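Local coordinates for protein DMATS type aromatic prenyltransferase (Micromonospora olivasterospora, PDB 6ZRY) that probably transfers a dimethylallyl group to the indole ring of tryptophan, as a 6-dimethylallyl tryptophan synthase of the ABBA-barrel fold, at residues K146-P160 / L189-L202. Numbering follows the deposited sequence.
Sequences KVYLNPEVKGVERSP and LGRGDRLTFFAVDL
Glu-152 OE1 takes a hydrogen bond from Arg-194 NE at 2.6 Å and another from a water that also bridges to Ser-159 OG and Leu-195 N. The contact joins two neighbouring antiparallel strands of the ABBA barrel, and the loop that leads from the first into helix 159-170. Arg-194 bends at chi2 and chi3, which brings its guanidinium side-on to the carboxylate. Arg-194 NH2 donates a hydrogen bond to Glu-152 OE2 at 3.0 Å. The guanidinium and carboxylate planes lie 19° apart. With an alanine in place of Arg-194, the Glu-152 carboxylate would probably lose its charged mate and be freer to turn. Pro-151 packs its CB on Leu-195 CB at 3.8 Å, while Leu-195 CD1 reaches Pro-160 CA. Backbone bonds pair Val-147 with Val-200 and Leu-149 with Phe-198. At the far end, Lys-146 NZ forms a salt bridge with Asp-201 OD1 at 2.6 Å. Phe-197, which lines the tryptophan pocket, takes the edge of Tyr-148 on one ring face, with the planes at 80°. Tyr-148 OH and Tyr-213 OH share a hydrogen bond. Over the centre of a Tyr-148 ring face sits Ala-199 CB, a CH-pi contact 3.8 Å from the ring centroid.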
# COMPACT_ATOMS: atom_id res chain seq x y z
N LYS A 146 3.93 -9.83 1.77
CA LYS A 146 2.55 -9.74 1.25
C LYS A 146 2.62 -9.53 -0.24
O LYS A 146 3.53 -8.82 -0.70
CB LYS A 146 1.76 -8.59 1.88
CG LYS A 146 1.99 -8.38 3.36
CD LYS A 146 1.35 -9.41 4.22
CE LYS A 146 1.38 -9.03 5.70
NZ LYS A 146 0.14 -9.46 6.39
N VAL A 147 1.68 -10.12 -0.96
CA VAL A 147 1.58 -10.06 -2.44
C VAL A 147 0.33 -9.25 -2.80
O VAL A 147 -0.77 -9.61 -2.29
CB VAL A 147 1.54 -11.47 -3.02
CG1 VAL A 147 1.45 -11.45 -4.53
CG2 VAL A 147 2.74 -12.27 -2.54
N TYR A 148 0.51 -8.25 -3.63
CA TYR A 148 -0.51 -7.31 -4.10
C TYR A 148 -0.77 -7.62 -5.57
O TYR A 148 0.09 -7.27 -6.41
CB TYR A 148 -0.02 -5.88 -3.87
CG TYR A 148 -0.23 -5.42 -2.47
CD1 TYR A 148 0.46 -6.00 -1.40
CD2 TYR A 148 -1.18 -4.47 -2.18
CE1 TYR A 148 0.23 -5.60 -0.09
CE2 TYR A 148 -1.43 -4.07 -0.88
CZ TYR A 148 -0.74 -4.63 0.17
OH TYR A 148 -1.03 -4.20 1.44
N LEU A 149 -1.90 -8.25 -5.89
CA LEU A 149 -2.25 -8.62 -7.27
C LEU A 149 -3.20 -7.57 -7.82
O LEU A 149 -4.02 -7.03 -7.01
CB LEU A 149 -2.89 -10.00 -7.30
CG LEU A 149 -2.04 -11.14 -6.75
CD1 LEU A 149 -2.81 -12.45 -6.80
CD2 LEU A 149 -0.74 -11.29 -7.51
N ASN A 150 -3.11 -7.29 -9.11
CA ASN A 150 -3.98 -6.31 -9.81
C ASN A 150 -5.25 -7.04 -10.24
O ASN A 150 -5.18 -7.89 -11.12
CB ASN A 150 -3.28 -5.67 -11.03
CG ASN A 150 -4.14 -4.63 -11.72
OD1 ASN A 150 -5.23 -4.29 -11.23
ND2 ASN A 150 -3.65 -4.10 -12.83
N PRO A 151 -6.43 -6.74 -9.64
CA PRO A 151 -7.69 -7.36 -10.05
C PRO A 151 -8.05 -7.01 -11.49
O PRO A 151 -8.85 -7.72 -12.09
CB PRO A 151 -8.72 -6.74 -9.10
CG PRO A 151 -7.90 -6.31 -7.92
CD PRO A 151 -6.64 -5.78 -8.55
N GLU A 152 -7.49 -5.94 -12.01
CA GLU A 152 -7.83 -5.42 -13.37
C GLU A 152 -6.82 -5.91 -14.41
O GLU A 152 -6.79 -5.35 -15.53
CB GLU A 152 -7.90 -3.90 -13.32
CG GLU A 152 -9.01 -3.38 -12.42
CD GLU A 152 -9.06 -1.85 -12.32
OE1 GLU A 152 -10.09 -1.33 -11.94
OE2 GLU A 152 -8.06 -1.21 -12.65
N VAL A 153 -6.02 -6.92 -14.09
CA VAL A 153 -4.90 -7.37 -14.96
C VAL A 153 -5.45 -7.96 -16.28
O VAL A 153 -4.73 -7.92 -17.27
CB VAL A 153 -4.00 -8.37 -14.24
CG1 VAL A 153 -4.68 -9.72 -14.07
CG2 VAL A 153 -2.65 -8.51 -14.93
N LYS A 154 -6.66 -8.51 -16.27
CA LYS A 154 -7.33 -9.02 -17.51
C LYS A 154 -8.36 -7.99 -17.99
O LYS A 154 -9.25 -8.36 -18.77
CB LYS A 154 -7.96 -10.39 -17.23
CG LYS A 154 -6.96 -11.47 -16.89
CD LYS A 154 -7.57 -12.83 -16.87
CE LYS A 154 -6.54 -13.94 -16.88
NZ LYS A 154 -7.18 -15.29 -16.81
N GLY A 155 -8.21 -6.73 -17.55
CA GLY A 155 -9.08 -5.60 -17.93
C GLY A 155 -10.06 -5.25 -16.81
O GLY A 155 -10.36 -6.12 -15.99
N VAL A 156 -10.56 -4.03 -16.80
CA VAL A 156 -11.45 -3.51 -15.74
C VAL A 156 -12.78 -4.29 -15.76
O VAL A 156 -13.29 -4.59 -14.70
CB VAL A 156 -11.64 -1.98 -15.88
CG1 VAL A 156 -12.53 -1.43 -14.78
CG2 VAL A 156 -10.29 -1.25 -15.88
N GLU A 157 -13.29 -4.65 -16.94
CA GLU A 157 -14.61 -5.32 -17.10
C GLU A 157 -14.60 -6.69 -16.40
O GLU A 157 -15.62 -7.07 -15.82
CB GLU A 157 -14.96 -5.50 -18.58
N ARG A 158 -13.48 -7.39 -16.46
CA ARG A 158 -13.34 -8.78 -15.93
C ARG A 158 -13.00 -8.79 -14.44
O ARG A 158 -13.03 -9.87 -13.87
CB ARG A 158 -12.25 -9.50 -16.71
CG ARG A 158 -12.56 -9.62 -18.20
CD ARG A 158 -11.60 -10.54 -18.93
NE ARG A 158 -11.74 -11.91 -18.45
CZ ARG A 158 -10.95 -12.93 -18.78
NH1 ARG A 158 -9.94 -12.75 -19.62
NH2 ARG A 158 -11.18 -14.12 -18.27
N SER A 159 -12.69 -7.63 -13.83
CA SER A 159 -12.16 -7.57 -12.44
C SER A 159 -13.17 -8.12 -11.43
O SER A 159 -12.78 -8.90 -10.58
CB SER A 159 -11.61 -6.18 -12.05
OG SER A 159 -12.56 -5.14 -12.13
N PRO A 160 -14.49 -7.80 -11.47
CA PRO A 160 -15.39 -8.31 -10.44
C PRO A 160 -15.44 -9.85 -10.46
O PRO A 160 -15.42 -10.45 -9.38
CB PRO A 160 -16.72 -7.60 -10.72
CG PRO A 160 -16.34 -6.40 -11.57
CD PRO A 160 -15.16 -6.87 -12.39
N LEU A 189 -19.57 -0.12 -10.04
CA LEU A 189 -18.53 -1.18 -9.98
C LEU A 189 -17.73 -1.20 -11.30
O LEU A 189 -18.34 -1.17 -12.36
CB LEU A 189 -19.18 -2.53 -9.70
CG LEU A 189 -18.21 -3.70 -9.54
CD1 LEU A 189 -17.25 -3.48 -8.39
CD2 LEU A 189 -18.96 -5.00 -9.37
N GLY A 190 -16.40 -1.20 -11.22
CA GLY A 190 -15.51 -1.05 -12.38
C GLY A 190 -15.58 0.33 -13.02
O GLY A 190 -14.98 0.51 -14.10
N ARG A 191 -16.27 1.29 -12.38
CA ARG A 191 -16.41 2.68 -12.89
C ARG A 191 -15.90 3.64 -11.80
O ARG A 191 -14.70 3.80 -11.69
CB ARG A 191 -17.84 2.90 -13.38
CG ARG A 191 -18.28 1.89 -14.44
CD ARG A 191 -19.58 2.25 -15.17
N GLY A 192 -16.78 4.28 -11.04
CA GLY A 192 -16.35 5.11 -9.91
C GLY A 192 -15.68 4.27 -8.83
O GLY A 192 -14.81 4.80 -8.15
N ASP A 193 -16.10 3.01 -8.65
CA ASP A 193 -15.58 2.09 -7.59
C ASP A 193 -14.76 0.97 -8.25
O ASP A 193 -15.34 0.07 -8.85
CB ASP A 193 -16.70 1.55 -6.72
CG ASP A 193 -17.35 2.59 -5.82
OD1 ASP A 193 -16.72 3.64 -5.54
OD2 ASP A 193 -18.46 2.33 -5.38
N ARG A 194 -13.45 1.04 -8.12
CA ARG A 194 -12.49 0.23 -8.91
C ARG A 194 -11.83 -0.76 -7.95
O ARG A 194 -11.46 -0.36 -6.85
CB ARG A 194 -11.48 1.16 -9.59
CG ARG A 194 -12.10 2.03 -10.68
CD ARG A 194 -12.09 1.42 -12.05
NE ARG A 194 -10.75 1.13 -12.53
CZ ARG A 194 -9.94 1.98 -13.13
NH1 ARG A 194 -10.32 3.23 -13.37
NH2 ARG A 194 -8.73 1.57 -13.50
N LEU A 195 -11.71 -2.00 -8.36
CA LEU A 195 -10.99 -3.05 -7.58
C LEU A 195 -9.48 -2.92 -7.87
O LEU A 195 -9.01 -3.26 -8.98
CB LEU A 195 -11.54 -4.43 -7.98
CG LEU A 195 -13.04 -4.61 -7.74
CD1 LEU A 195 -13.59 -5.75 -8.58
CD2 LEU A 195 -13.34 -4.83 -6.28
N THR A 196 -8.74 -2.42 -6.90
CA THR A 196 -7.38 -1.88 -7.13
C THR A 196 -6.32 -2.90 -6.70
O THR A 196 -5.34 -3.04 -7.42
CB THR A 196 -7.20 -0.54 -6.43
OG1 THR A 196 -8.21 0.33 -6.96
CG2 THR A 196 -5.82 0.03 -6.66
N PHE A 197 -6.47 -3.51 -5.54
CA PHE A 197 -5.50 -4.52 -5.06
C PHE A 197 -6.24 -5.72 -4.48
O PHE A 197 -7.21 -5.53 -3.75
CB PHE A 197 -4.58 -4.02 -3.94
CG PHE A 197 -3.72 -2.82 -4.29
CD1 PHE A 197 -2.79 -2.89 -5.31
CD2 PHE A 197 -3.81 -1.66 -3.55
CE1 PHE A 197 -1.96 -1.81 -5.59
CE2 PHE A 197 -2.99 -0.57 -3.83
CZ PHE A 197 -2.07 -0.65 -4.86
N PHE A 198 -5.72 -6.90 -4.77
CA PHE A 198 -6.08 -8.17 -4.11
C PHE A 198 -4.84 -8.63 -3.37
O PHE A 198 -3.91 -9.06 -4.05
CB PHE A 198 -6.56 -9.14 -5.19
CG PHE A 198 -7.06 -10.47 -4.69
CD1 PHE A 198 -6.18 -11.48 -4.32
CD2 PHE A 198 -8.43 -10.74 -4.65
CE1 PHE A 198 -6.65 -12.71 -3.87
CE2 PHE A 198 -8.89 -11.96 -4.20
CZ PHE A 198 -8.01 -12.94 -3.81
N ALA A 199 -4.81 -8.48 -2.06
CA ALA A 199 -3.59 -8.63 -1.23
C ALA A 199 -3.74 -9.87 -0.35
O ALA A 199 -4.76 -10.02 0.26
CB ALA A 199 -3.34 -7.39 -0.43
N VAL A 200 -2.73 -10.75 -0.37
CA VAL A 200 -2.67 -11.96 0.49
C VAL A 200 -1.28 -12.08 1.10
O VAL A 200 -0.30 -11.56 0.50
CB VAL A 200 -3.03 -13.22 -0.31
CG1 VAL A 200 -4.47 -13.17 -0.83
CG2 VAL A 200 -2.06 -13.45 -1.44
N ASP A 201 -1.18 -12.76 2.23
CA ASP A 201 0.14 -13.15 2.78
C ASP A 201 0.78 -14.11 1.77
O ASP A 201 0.02 -14.94 1.14
CB ASP A 201 0.02 -13.81 4.15
CG ASP A 201 -0.61 -12.94 5.24
OD1 ASP A 201 -0.46 -11.72 5.18
OD2 ASP A 201 -1.23 -13.50 6.12
N LEU A 202 2.08 -14.03 1.57
CA LEU A 202 2.83 -15.02 0.76
C LEU A 202 2.66 -16.39 1.43
O LEU A 202 2.39 -17.37 0.72
CB LEU A 202 4.30 -14.60 0.71
CG LEU A 202 5.21 -15.50 -0.11
CD1 LEU A 202 4.74 -15.58 -1.55
CD2 LEU A 202 6.64 -15.01 -0.06
O HOH W 1 -5.30 -1.85 -9.91
O HOH W 2 -12.33 -2.51 -11.07
O HOH W 3 -7.89 0.31 -9.85